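Putative exotoxin (superantigen) (Streptococcus pyogenes, PDB 1TY0) acts as a secreted superantigen toxin that can use a common surface both to bind T-cell receptors and to dimerize. Local coordinates at residues E5-K8 against D9-L12; Y32-H36 against D37-D41; S54-E57 against S58-T62; F136-R139 against Q140-Q144. All blocks are in the same frame, centred on the assembly; numbering follows the deposited sequence.

Interaction 1: residues E5-K8 against D9-L12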
loop_
_atom_site.group_PDB
_atom_site.type_symbol
_atom_site.label_atom_id
_atom_site.label_comp_id
_atom_site.label_asym_id
_atom_site.label_seq_id
_atom_site.Cartn_x
_atom_site.Cartn_y
_atom_site.Cartn_z
ATOM N N GLU A 5 -24.667 11.617 -8.226
ATOM C CA GLU A 5 -23.884 11.802 -7.011
ATOM C C GLU A 5 -23.460 10.476 -6.389
ATOM O O GLU A 5 -22.356 10.356 -5.854
ATOM C CB GLU A 5 -24.679 12.603 -5.980
ATOM C CG GLU A 5 -23.875 12.951 -4.735
ATOM C CD GLU A 5 -24.726 13.559 -3.640
ATOM O OE1 GLU A 5 -25.452 14.536 -3.925
ATOM O OE2 GLU A 5 -24.665 13.063 -2.493
ATOM N N ASN A 6 -24.340 9.482 -6.450
ATOM C CA ASN A 6 -24.020 8.185 -5.873
ATOM C C ASN A 6 -22.890 7.470 -6.602
ATOM O O ASN A 6 -21.962 6.971 -5.965
ATOM C CB ASN A 6 -25.250 7.280 -5.841
ATOM C CG ASN A 6 -24.953 5.940 -5.203
ATOM O OD1 ASN A 6 -24.544 5.871 -4.042
ATOM N ND2 ASN A 6 -25.146 4.865 -5.959
ATOM N N ILE A 7 -22.953 7.412 -7.931
ATOM C CA ILE A 7 -21.892 6.730 -8.664
ATOM C C ILE A 7 -20.548 7.408 -8.413
ATOM O O ILE A 7 -19.509 6.755 -8.421
ATOM C CB ILE A 7 -22.169 6.674 -10.190
ATOM C CG1 ILE A 7 -21.068 5.861 -10.877
ATOM C CG2 ILE A 7 -22.231 8.073 -10.773
ATOM C CD1 ILE A 7 -20.962 4.433 -10.374
ATOM N N LYS A 8 -20.565 8.716 -8.178
ATOM C CA LYS A 8 -19.324 9.432 -7.905
ATOM C C LYS A 8 -18.726 8.963 -6.577
ATOM O O LYS A 8 -17.519 8.733 -6.480
ATOM C CB LYS A 8 -19.568 10.943 -7.859
ATOM C CG LYS A 8 -19.899 11.553 -9.211
ATOM C CD LYS A 8 -20.028 13.068 -9.113
ATOM C CE LYS A 8 -20.238 13.697 -10.483
ATOM N NZ LYS A 8 -21.464 13.175 -11.143
ATOM N N ASP A 9 -19.573 8.826 -5.561
ATOM C CA ASP A 9 -19.123 8.378 -4.248
ATOM C C ASP A 9 -18.629 6.936 -4.317
ATOM O O ASP A 9 -17.684 6.564 -3.626
ATOM C CB ASP A 9 -20.256 8.486 -3.224
ATOM C CG ASP A 9 -20.750 9.906 -3.053
ATOM O OD1 ASP A 9 -19.904 10.821 -2.965
ATOM O OD2 ASP A 9 -21.981 10.108 -2.995
ATOM N N VAL A 10 -19.280 6.131 -5.151
ATOM C CA VAL A 10 -18.897 4.735 -5.329
ATOM C C VAL A 10 -17.499 4.693 -5.944
ATOM O O VAL A 10 -16.634 3.928 -5.511
ATOM C CB VAL A 10 -19.894 4.007 -6.265
ATOM C CG1 VAL A 10 -19.354 2.640 -6.660
ATOM C CG2 VAL A 10 -21.244 3.864 -5.563
ATOM N N LYS A 11 -17.279 5.534 -6.947
ATOM C CA LYS A 11 -15.985 5.587 -7.610
ATOM C C LYS A 11 -14.912 6.056 -6.631
ATOM O O LYS A 11 -13.782 5.573 -6.658
ATOM C CB LYS A 11 -16.064 6.509 -8.833
ATOM C CG LYS A 11 -17.014 5.972 -9.899
ATOM C CD LYS A 11 -17.368 7.003 -10.963
ATOM C CE LYS A 11 -16.292 7.120 -12.024
ATOM N NZ LYS A 11 -16.776 7.947 -13.169
ATOM N N LEU A 12 -15.271 6.981 -5.750
ATOM C CA LEU A 12 -14.315 7.476 -4.768
ATOM C C LEU A 12 -13.858 6.362 -3.830
ATOM O O LEU A 12 -12.674 6.262 -3.519
ATOM C CB LEU A 12 -14.927 8.628 -3.970
ATOM C CG LEU A 12 -15.091 9.915 -4.784
ATOM C CD1 LEU A 12 -15.735 11.000 -3.930
ATOM C CD2 LEU A 12 -13.724 10.372 -5.276
#

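Interaction 2: residues Y32-H36 against D37-D41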
loop_
_atom_site.group_PDB
_atom_site.type_symbol
_atom_site.label_atom_id
_atom_site.label_comp_id
_atom_site.label_asym_id
_atom_site.label_seq_id
_atom_site.Cartn_x
_atom_site.Cartn_y
_atom_site.Cartn_z
ATOM N N TYR A 32 1.133 -23.456 8.379
ATOM C CA TYR A 32 -0.040 -24.098 8.958
ATOM C C TYR A 32 -1.297 -23.799 8.154
ATOM O O TYR A 32 -1.410 -22.740 7.520
ATOM C CB TYR A 32 -0.225 -23.632 10.408
ATOM C CG TYR A 32 -1.090 -24.555 11.226
ATOM C CD1 TYR A 32 -0.630 -25.819 11.604
ATOM C CD2 TYR A 32 -2.379 -24.183 11.599
ATOM C CE1 TYR A 32 -1.436 -26.688 12.334
ATOM C CE2 TYR A 32 -3.196 -25.048 12.329
ATOM C CZ TYR A 32 -2.715 -26.296 12.693
ATOM O OH TYR A 32 -3.521 -27.143 13.417
ATOM N N LEU A 33 -2.234 -24.746 8.178
ATOM C CA LEU A 33 -3.505 -24.616 7.478
ATOM C C LEU A 33 -4.674 -24.889 8.416
ATOM O O LEU A 33 -4.716 -25.921 9.088
ATOM C CB LEU A 33 -3.591 -25.610 6.308
ATOM C CG LEU A 33 -2.627 -25.467 5.128
ATOM C CD1 LEU A 33 -2.736 -26.693 4.227
ATOM C CD2 LEU A 33 -2.958 -24.198 4.347
ATOM N N THR A 34 -5.616 -23.957 8.469
ATOM C CA THR A 34 -6.807 -24.148 9.284
ATOM C C THR A 34 -7.942 -24.297 8.278
ATOM O O THR A 34 -7.706 -24.301 7.066
ATOM C CB THR A 34 -7.067 -22.952 10.217
ATOM O OG1 THR A 34 -7.305 -21.776 9.436
ATOM C CG2 THR A 34 -5.874 -22.724 11.126
ATOM N N THR A 35 -9.168 -24.414 8.764
ATOM C CA THR A 35 -10.306 -24.589 7.880
ATOM C C THR A 35 -10.501 -23.448 6.888
ATOM O O THR A 35 -10.969 -23.669 5.774
ATOM C CB THR A 35 -11.608 -24.762 8.687
ATOM O OG1 THR A 35 -11.883 -23.562 9.418
ATOM C CG2 THR A 35 -11.475 -25.920 9.668
ATOM N N HIS A 36 -10.130 -22.234 7.283
ATOM C CA HIS A 36 -10.312 -21.081 6.412
ATOM C C HIS A 36 -9.130 -20.118 6.328
ATOM O O HIS A 36 -9.266 -19.015 5.785
ATOM C CB HIS A 36 -11.566 -20.309 6.836
ATOM C CG HIS A 36 -12.833 -21.095 6.693
ATOM N ND1 HIS A 36 -13.208 -22.076 7.587
ATOM C CD2 HIS A 36 -13.791 -21.074 5.736
ATOM C CE1 HIS A 36 -14.342 -22.623 7.187
ATOM N NE2 HIS A 36 -14.717 -22.034 6.065
ATOM N N ASP A 37 -7.975 -20.520 6.851
ATOM C CA ASP A 37 -6.799 -19.651 6.804
ATOM C C ASP A 37 -5.501 -20.348 6.424
ATOM O O ASP A 37 -5.256 -21.497 6.800
ATOM C CB ASP A 37 -6.571 -18.971 8.159
ATOM C CG ASP A 37 -7.619 -17.933 8.485
ATOM O OD1 ASP A 37 -8.724 -18.333 8.907
ATOM O OD2 ASP A 37 -7.340 -16.718 8.322
ATOM N N PHE A 38 -4.672 -19.628 5.672
ATOM C CA PHE A 38 -3.347 -20.096 5.287
ATOM C C PHE A 38 -2.430 -19.288 6.202
ATOM O O PHE A 38 -2.605 -18.075 6.310
ATOM C CB PHE A 38 -2.968 -19.668 3.863
ATOM C CG PHE A 38 -3.668 -20.411 2.763
ATOM C CD1 PHE A 38 -3.123 -21.580 2.242
ATOM C CD2 PHE A 38 -4.830 -19.898 2.194
ATOM C CE1 PHE A 38 -3.724 -22.229 1.161
ATOM C CE2 PHE A 38 -5.440 -20.541 1.112
ATOM C CZ PHE A 38 -4.880 -21.709 0.599
ATOM N N TYR A 39 -1.483 -19.933 6.879
ATOM C CA TYR A 39 -0.522 -19.186 7.688
ATOM C C TYR A 39 0.799 -19.439 6.990
ATOM O O TYR A 39 1.367 -20.525 7.086
ATOM C CB TYR A 39 -0.512 -19.676 9.136
ATOM C CG TYR A 39 -1.731 -19.192 9.876
ATOM C CD1 TYR A 39 -1.886 -17.838 10.186
ATOM C CD2 TYR A 39 -2.774 -20.062 10.182
ATOM C CE1 TYR A 39 -3.053 -17.364 10.773
ATOM C CE2 TYR A 39 -3.949 -19.597 10.768
ATOM C CZ TYR A 39 -4.081 -18.248 11.057
ATOM O OH TYR A 39 -5.251 -17.774 11.612
ATOM N N ILE A 40 1.264 -18.419 6.273
ATOM C CA ILE A 40 2.475 -18.499 5.461
ATOM C C ILE A 40 3.638 -17.690 6.012
ATOM O O ILE A 40 3.482 -16.540 6.422
ATOM C CB ILE A 40 2.185 -18.002 4.019
ATOM C CG1 ILE A 40 0.898 -18.642 3.483
ATOM C CG2 ILE A 40 3.367 -18.286 3.118
ATOM C CD1 ILE A 40 0.871 -20.145 3.512
ATOM N N ASP A 41 4.814 -18.298 6.001
ATOM C CA ASP A 41 6.006 -17.648 6.504
ATOM C C ASP A 41 6.736 -16.789 5.469
ATOM O O ASP A 41 7.030 -17.249 4.367
ATOM C CB ASP A 41 6.966 -18.705 7.039
ATOM C CG ASP A 41 8.184 -18.102 7.705
ATOM O OD1 ASP A 41 8.042 -17.031 8.325
ATOM O OD2 ASP A 41 9.277 -18.702 7.625
HETATM O O HOH W 1 -9.788 -20.680 9.740
#

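Interaction 3: residues S54-E57 against S58-T62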
loop_
_atom_site.group_PDB
_atom_site.type_symbol
_atom_site.label_atom_id
_atom_site.label_comp_id
_atom_site.label_asym_id
_atom_site.label_seq_id
_atom_site.Cartn_x
_atom_site.Cartn_y
_atom_site.Cartn_z
ATOM N N SER A 54 -3.798 -15.573 5.168
ATOM C CA SER A 54 -4.715 -15.459 4.046
ATOM C C SER A 54 -6.017 -16.150 4.424
ATOM O O SER A 54 -6.045 -17.360 4.621
ATOM C CB SER A 54 -4.136 -16.130 2.799
ATOM O OG SER A 54 -5.102 -16.123 1.760
ATOM N N GLU A 55 -7.090 -15.378 4.521
ATOM C CA GLU A 55 -8.392 -15.931 4.876
ATOM C C GLU A 55 -9.167 -16.246 3.601
ATOM O O GLU A 55 -9.241 -15.419 2.691
ATOM C CB GLU A 55 -9.159 -14.927 5.730
ATOM C CG GLU A 55 -10.490 -15.439 6.250
ATOM C CD GLU A 55 -11.217 -14.395 7.070
ATOM O OE1 GLU A 55 -10.666 -13.963 8.108
ATOM O OE2 GLU A 55 -12.338 -14.002 6.675
ATOM N N VAL A 56 -9.743 -17.442 3.538
ATOM C CA VAL A 56 -10.484 -17.849 2.352
ATOM C C VAL A 56 -11.818 -18.522 2.648
ATOM O O VAL A 56 -12.184 -18.749 3.804
ATOM C CB VAL A 56 -9.645 -18.810 1.475
ATOM C CG1 VAL A 56 -8.436 -18.073 0.894
ATOM C CG2 VAL A 56 -9.176 -20.004 2.304
ATOM N N GLU A 57 -12.544 -18.822 1.577
ATOM C CA GLU A 57 -13.829 -19.494 1.679
ATOM C C GLU A 57 -13.594 -20.968 1.983
ATOM O O GLU A 57 -12.463 -21.450 1.926
ATOM C CB GLU A 57 -14.612 -19.325 0.370
ATOM C CG GLU A 57 -15.326 -17.985 0.263
ATOM C CD GLU A 57 -15.914 -17.723 -1.118
ATOM O OE1 GLU A 57 -16.266 -18.693 -1.823
ATOM O OE2 GLU A 57 -16.036 -16.535 -1.491
ATOM N N SER A 58 -14.665 -21.682 2.312
ATOM C CA SER A 58 -14.564 -23.095 2.642
ATOM C C SER A 58 -13.973 -23.936 1.509
ATOM O O SER A 58 -14.087 -23.589 0.332
ATOM C CB SER A 58 -15.950 -23.643 2.998
ATOM O OG SER A 58 -16.588 -22.835 3.973
ATOM N N TYR A 59 -13.330 -25.036 1.889
ATOM C CA TYR A 59 -12.739 -25.990 0.954
ATOM C C TYR A 59 -11.711 -25.460 -0.041
ATOM O O TYR A 59 -11.680 -25.865 -1.206
ATOM C CB TYR A 59 -13.867 -26.720 0.226
ATOM C CG TYR A 59 -14.770 -27.446 1.197
ATOM C CD1 TYR A 59 -14.302 -28.543 1.919
ATOM C CD2 TYR A 59 -16.065 -26.994 1.447
ATOM C CE1 TYR A 59 -15.101 -29.173 2.873
ATOM C CE2 TYR A 59 -16.873 -27.617 2.399
ATOM C CZ TYR A 59 -16.385 -28.704 3.108
ATOM O OH TYR A 59 -17.178 -29.324 4.050
ATOM N N ILE A 60 -10.860 -24.559 0.436
ATOM C CA ILE A 60 -9.795 -23.994 -0.381
ATOM C C ILE A 60 -8.480 -24.479 0.215
ATOM O O ILE A 60 -7.608 -24.975 -0.496
ATOM C CB ILE A 60 -9.828 -22.445 -0.370
ATOM C CG1 ILE A 60 -11.074 -21.943 -1.107
ATOM C CG2 ILE A 60 -8.553 -21.886 -1.001
ATOM C CD1 ILE A 60 -11.133 -22.336 -2.557
ATOM N N THR A 61 -8.339 -24.354 1.534
ATOM C CA THR A 61 -7.109 -24.802 2.173
ATOM C C THR A 61 -6.940 -26.314 2.031
ATOM O O THR A 61 -5.831 -26.831 2.122
ATOM C CB THR A 61 -7.062 -24.428 3.680
ATOM O OG1 THR A 61 -8.202 -24.974 4.352
ATOM C CG2 THR A 61 -7.036 -22.914 3.856
ATOM N N THR A 62 -8.043 -27.021 1.812
ATOM C CA THR A 62 -7.986 -28.471 1.653
ATOM C C THR A 62 -7.260 -28.847 0.364
ATOM O O THR A 62 -6.813 -29.985 0.204
ATOM C CB THR A 62 -9.402 -29.087 1.641
ATOM O OG1 THR A 62 -10.195 -28.457 0.627
ATOM C CG2 THR A 62 -10.076 -28.886 2.990
HETATM O O HOH W 2 -10.539 -23.250 2.975
#

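Interaction 4: residues F136-R139 against Q140-Q144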
loop_
_atom_site.group_PDB
_atom_site.type_symbol
_atom_site.label_atom_id
_atom_site.label_comp_id
_atom_site.label_asym_id
_atom_site.label_seq_id
_atom_site.Cartn_x
_atom_site.Cartn_y
_atom_site.Cartn_z
ATOM N N PHE A 136 -6.368 -6.598 -9.686
ATOM C CA PHE A 136 -5.669 -5.450 -9.120
ATOM C C PHE A 136 -4.840 -4.719 -10.172
ATOM O O PHE A 136 -4.925 -3.497 -10.303
ATOM C CB PHE A 136 -4.742 -5.894 -7.987
ATOM C CG PHE A 136 -3.763 -4.838 -7.565
ATOM C CD1 PHE A 136 -4.179 -3.740 -6.816
ATOM C CD2 PHE A 136 -2.429 -4.922 -7.956
ATOM C CE1 PHE A 136 -3.273 -2.734 -6.461
ATOM C CE2 PHE A 136 -1.522 -3.926 -7.609
ATOM C CZ PHE A 136 -1.944 -2.830 -6.861
ATOM N N LYS A 137 -4.042 -5.468 -10.924
ATOM C CA LYS A 137 -3.186 -4.855 -11.931
ATOM C C LYS A 137 -3.958 -4.176 -13.048
ATOM O O LYS A 137 -3.608 -3.071 -13.453
ATOM C CB LYS A 137 -2.214 -5.892 -12.496
ATOM C CG LYS A 137 -1.207 -6.360 -11.453
ATOM C CD LYS A 137 -0.168 -7.329 -12.008
ATOM C CE LYS A 137 0.909 -7.572 -10.953
ATOM N NZ LYS A 137 1.898 -8.613 -11.349
ATOM N N ILE A 138 -5.014 -4.820 -13.534
ATOM C CA ILE A 138 -5.808 -4.222 -14.599
ATOM C C ILE A 138 -6.551 -2.985 -14.097
ATOM O O ILE A 138 -6.647 -1.989 -14.809
ATOM C CB ILE A 138 -6.816 -5.229 -15.199
ATOM C CG1 ILE A 138 -7.558 -4.580 -16.372
ATOM C CG2 ILE A 138 -7.794 -5.684 -14.141
ATOM C CD1 ILE A 138 -8.379 -5.559 -17.180
ATOM N N ARG A 139 -7.072 -3.024 -12.874
ATOM C CA ARG A 139 -7.763 -1.839 -12.363
ATOM C C ARG A 139 -6.780 -0.683 -12.243
ATOM O O ARG A 139 -7.097 0.454 -12.597
ATOM C CB ARG A 139 -8.414 -2.112 -11.004
ATOM C CG ARG A 139 -9.611 -3.036 -11.099
ATOM C CD ARG A 139 -10.418 -3.063 -9.814
ATOM N NE ARG A 139 -11.266 -4.249 -9.774
ATOM C CZ ARG A 139 -12.489 -4.291 -9.259
ATOM N NH1 ARG A 139 -13.041 -3.202 -8.737
ATOM N NH2 ARG A 139 -13.153 -5.436 -9.253
ATOM N N GLN A 140 -5.579 -0.966 -11.748
ATOM C CA GLN A 140 -4.576 0.081 -11.626
ATOM C C GLN A 140 -4.253 0.662 -13.003
ATOM O O GLN A 140 -4.118 1.877 -13.156
ATOM C CB GLN A 140 -3.309 -0.463 -10.972
ATOM C CG GLN A 140 -3.243 -0.223 -9.467
ATOM C CD GLN A 140 -3.205 1.255 -9.116
ATOM O OE1 GLN A 140 -2.573 2.051 -9.808
ATOM N NE2 GLN A 140 -3.872 1.627 -8.026
ATOM N N TYR A 141 -4.130 -0.203 -14.005
ATOM C CA TYR A 141 -3.838 0.259 -15.357
ATOM C C TYR A 141 -4.967 1.170 -15.824
ATOM O O TYR A 141 -4.729 2.256 -16.358
ATOM C CB TYR A 141 -3.710 -0.923 -16.320
ATOM C CG TYR A 141 -3.560 -0.499 -17.767
ATOM C CD1 TYR A 141 -2.367 0.059 -18.230
ATOM C CD2 TYR A 141 -4.621 -0.619 -18.658
ATOM C CE1 TYR A 141 -2.238 0.492 -19.549
ATOM C CE2 TYR A 141 -4.504 -0.187 -19.982
ATOM C CZ TYR A 141 -3.311 0.367 -20.417
ATOM O OH TYR A 141 -3.192 0.806 -21.720
ATOM N N LEU A 142 -6.200 0.718 -15.618
ATOM C CA LEU A 142 -7.374 1.490 -16.010
ATOM C C LEU A 142 -7.485 2.792 -15.220
ATOM O O LEU A 142 -7.909 3.817 -15.757
ATOM C CB LEU A 142 -8.639 0.647 -15.823
ATOM C CG LEU A 142 -8.760 -0.552 -16.772
ATOM C CD1 LEU A 142 -9.945 -1.405 -16.387
ATOM C CD2 LEU A 142 -8.897 -0.055 -18.207
ATOM N N MET A 143 -7.103 2.761 -13.951
ATOM C CA MET A 143 -7.167 3.958 -13.120
ATOM C C MET A 143 -6.182 5.003 -13.619
ATOM O O MET A 143 -6.523 6.175 -13.783
ATOM C CB MET A 143 -6.856 3.605 -11.663
ATOM C CG MET A 143 -7.974 2.858 -10.970
ATOM S SD MET A 143 -7.455 2.016 -9.469
ATOM C CE MET A 143 -7.157 3.377 -8.386
ATOM N N GLN A 144 -4.957 4.557 -13.862
ATOM C CA GLN A 144 -3.881 5.418 -14.336
ATOM C C GLN A 144 -4.083 5.928 -15.758
ATOM O O GLN A 144 -3.769 7.080 -16.066
ATOM C CB GLN A 144 -2.562 4.644 -14.301
ATOM C CG GLN A 144 -2.080 4.251 -12.919
ATOM C CD GLN A 144 -1.095 3.097 -12.964
ATOM O OE1 GLN A 144 -0.488 2.819 -14.000
ATOM N NE2 GLN A 144 -0.926 2.421 -11.834
#

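Interaction 1: residues E5-K8 against D9-L12
D9 and E5 meet along one edge of the opening turns of helix 5-18, where the carboxylate of D9 folds back over the preceding turn. With CG placed beside its own backbone N (chi1 -61°), D9 brings OD2 to 2.9 Å from E5 O. Both are acceptors, so this closeness is no bond; E5 O is instead engaged by the amide of D9, N to O 3.2 Å. The carboxylate planes of E5 and D9 stand 80° apart, and E5 OE2 lies 4.0 Å from D9 OD2. Two acids so close may raise each other's pKa, although the positive end of the helix dipole may offset part of this. K8, next to D9, gives its carbonyl to the following turn: K8 O receives L12 N at 2.9 Å, and L12 CG lies 3.2 Å from K8 O. Its long side chain turns NZ back toward the chain start, where S4 O offers a weak bond, a reach that suits a lysine. This helix is the N-terminal helix of the superantigen fold, and here it lies beside the loops around residues 150-156 and 175-179. The I7 side chain touches I156, while I7 CG1 lies 3.9 Å from CD of K11, so the aliphatic part of that lysine serves as a partner for the branched side chain. K11 N bonds I7 O at 2.9 Å, and K11 CG lies 3.0 Å from I7 O. Beyond it the chain bends at chi3 (81°) and carries NZ to Y155 O, S153 OG and D150 O.

Interaction 2: residues Y32-H36 against D37-D41
Y32-H36 and D37-D41 run antiparallel as the two arms of a tight beta hairpin. Y32 and Y39 form a hydrogen-bonded pair, with Y39 N to Y32 O at 2.9 Å and Y32 N to Y39 O at 3.2 Å, and L33 and F38 form the non-hydrogen-bonded pair next to it. Nearer the turn, T34 N reaches D37 O at 3.0 Å in an almost straight bond (177°). The return bond from D37 N is taken weakly by T34 OG1, 3.0 Å away; T34 O is bonded instead to T61 OG1. A threonine suits this corner: OG1 sits between its own backbone N and carbonyl carbon (chi1 63°) and points at the turn, which leaves CG2 to touch the edge of the Y39 ring at CE2, 3.7 Å away. A water completes the polar turn, accepting from H36 N, donating to D37 OD1 at 2.7 Å and bonded also to T34 OG1. The aspartate carboxylate is thus tied to the turn through solvent. On the face carrying L33 and F38, L33 CD2 lies 3.4 Å from F38 CD1, and the two side chains run alongside each other in the same direction. F38 then meets the ring of F64 edge-to-face and touches S54, V56 and I60, so the hairpin arm 37-41 is held between strand 28-33 and strand 51-55 in the sheet of the OB-fold domain.

Interaction 3: residues S54-E57 against S58-T62
This is a local apolar contact with a water bridge in the bend that leaves strand 51-55, where the chain turns out of the sheet into the loop leading to strand 69-74. V56 and I60 carry it. With V56 CG1 anti to the carbonyl carbon (chi1 -66°), CG2 is left between the backbone N and the carbonyl carbon, and from there it crosses onto the isoleucine, 3.7 Å from I60 CB and 3.9 Å from I60 CG2. The CG2 methyl of T61, the next residue, also touches it, 3.9 Å from V56 CG2. Beta-branched residues fit well here, since their methyl groups sit close to the backbone and can fill the inside of a short bend. Across the same bend no direct hydrogen bond links the segments. A water does so instead, donating to E57 O at 2.8 Å and accepting from T61 N at 2.9 Å, while I60 CG1 packs beside that carbonyl, 3.4 Å from E57 O. Y59 takes left-handed helical angles (phi 57°, psi 40°), which helps reverse the chain. S58 OG is bonded to H36 NE2, and the backbone of E57 to K191, so both rims of the bend are anchored. V56 and I60 also pack on F38. The arrangement is a water-bridged loop between strands, beside F38 of the neighbouring strand 37-41 in the OB-fold domain.

Interaction 4: residues F136-R139 against Q140-Q144
F136 opens the first segment of the long helix 131-146, which packs on the sheet of the beta-grasp domain. Its ring runs alongside Q140, whose CG makes an off-centre CH-pi contact, 4.3 Å from the centroid of the F136 ring. Q140 N bonds F136 O at 3.0 Å. The side-chain amide of Q140 does more: Q140 OE1 takes Q144 NE2 at 2.6 Å, and Q140 NE2 binds Y18 O and E19 OE2, so a glutamine can serve acceptor and donor needs at once in this buried spot. K137 bonds through its carbonyl to Y141 N, and its NZ forms a salt bridge with E133 and a hydrogen bond to K123 O. I138 and L142 lie side by side, CG1 of I138 4.0 Å from CD1 of L142, and both press on I206 of strand 201-209, where branched aliphatic groups make a good floor. R139, extended from CG to NE, reaches salt bridges with D135 and D176, so its charge is probably balanced although the residue is buried. Its carbonyl is gripped by M143 N, 2.7 Å from R139 O. A chi1 of -73° sets M143 CG beside its own backbone N, 3.0 Å from R139 O, and M143 SD follows at 3.5 Å from that oxygen.

How the interactions relate
Interactions 2 and 3 form one region: their centres are about 8 Å apart, and H36 O to V56 N at 2.8 Å is probably a hydrogen bond, just beyond the ends of the neighbouring strands 37-41 and 51-55. Interactions 1 and 4 are looser companions, with centres about 18 Å apart and nearest atoms about 7 Å. Interactions 2 and 3 lie on the opposite side of the chain's centre from interaction 4; the centres of interactions 2 and 4 are about 29 Å apart, in the OB-fold and beta-grasp domains. In interaction 4 the I138 side chain is about 8 Å from that of D205, a zinc ligand of this protein, though no zinc is bound to this chain here. Interaction 4 also meets F79, T80 and R81 of the second subunit.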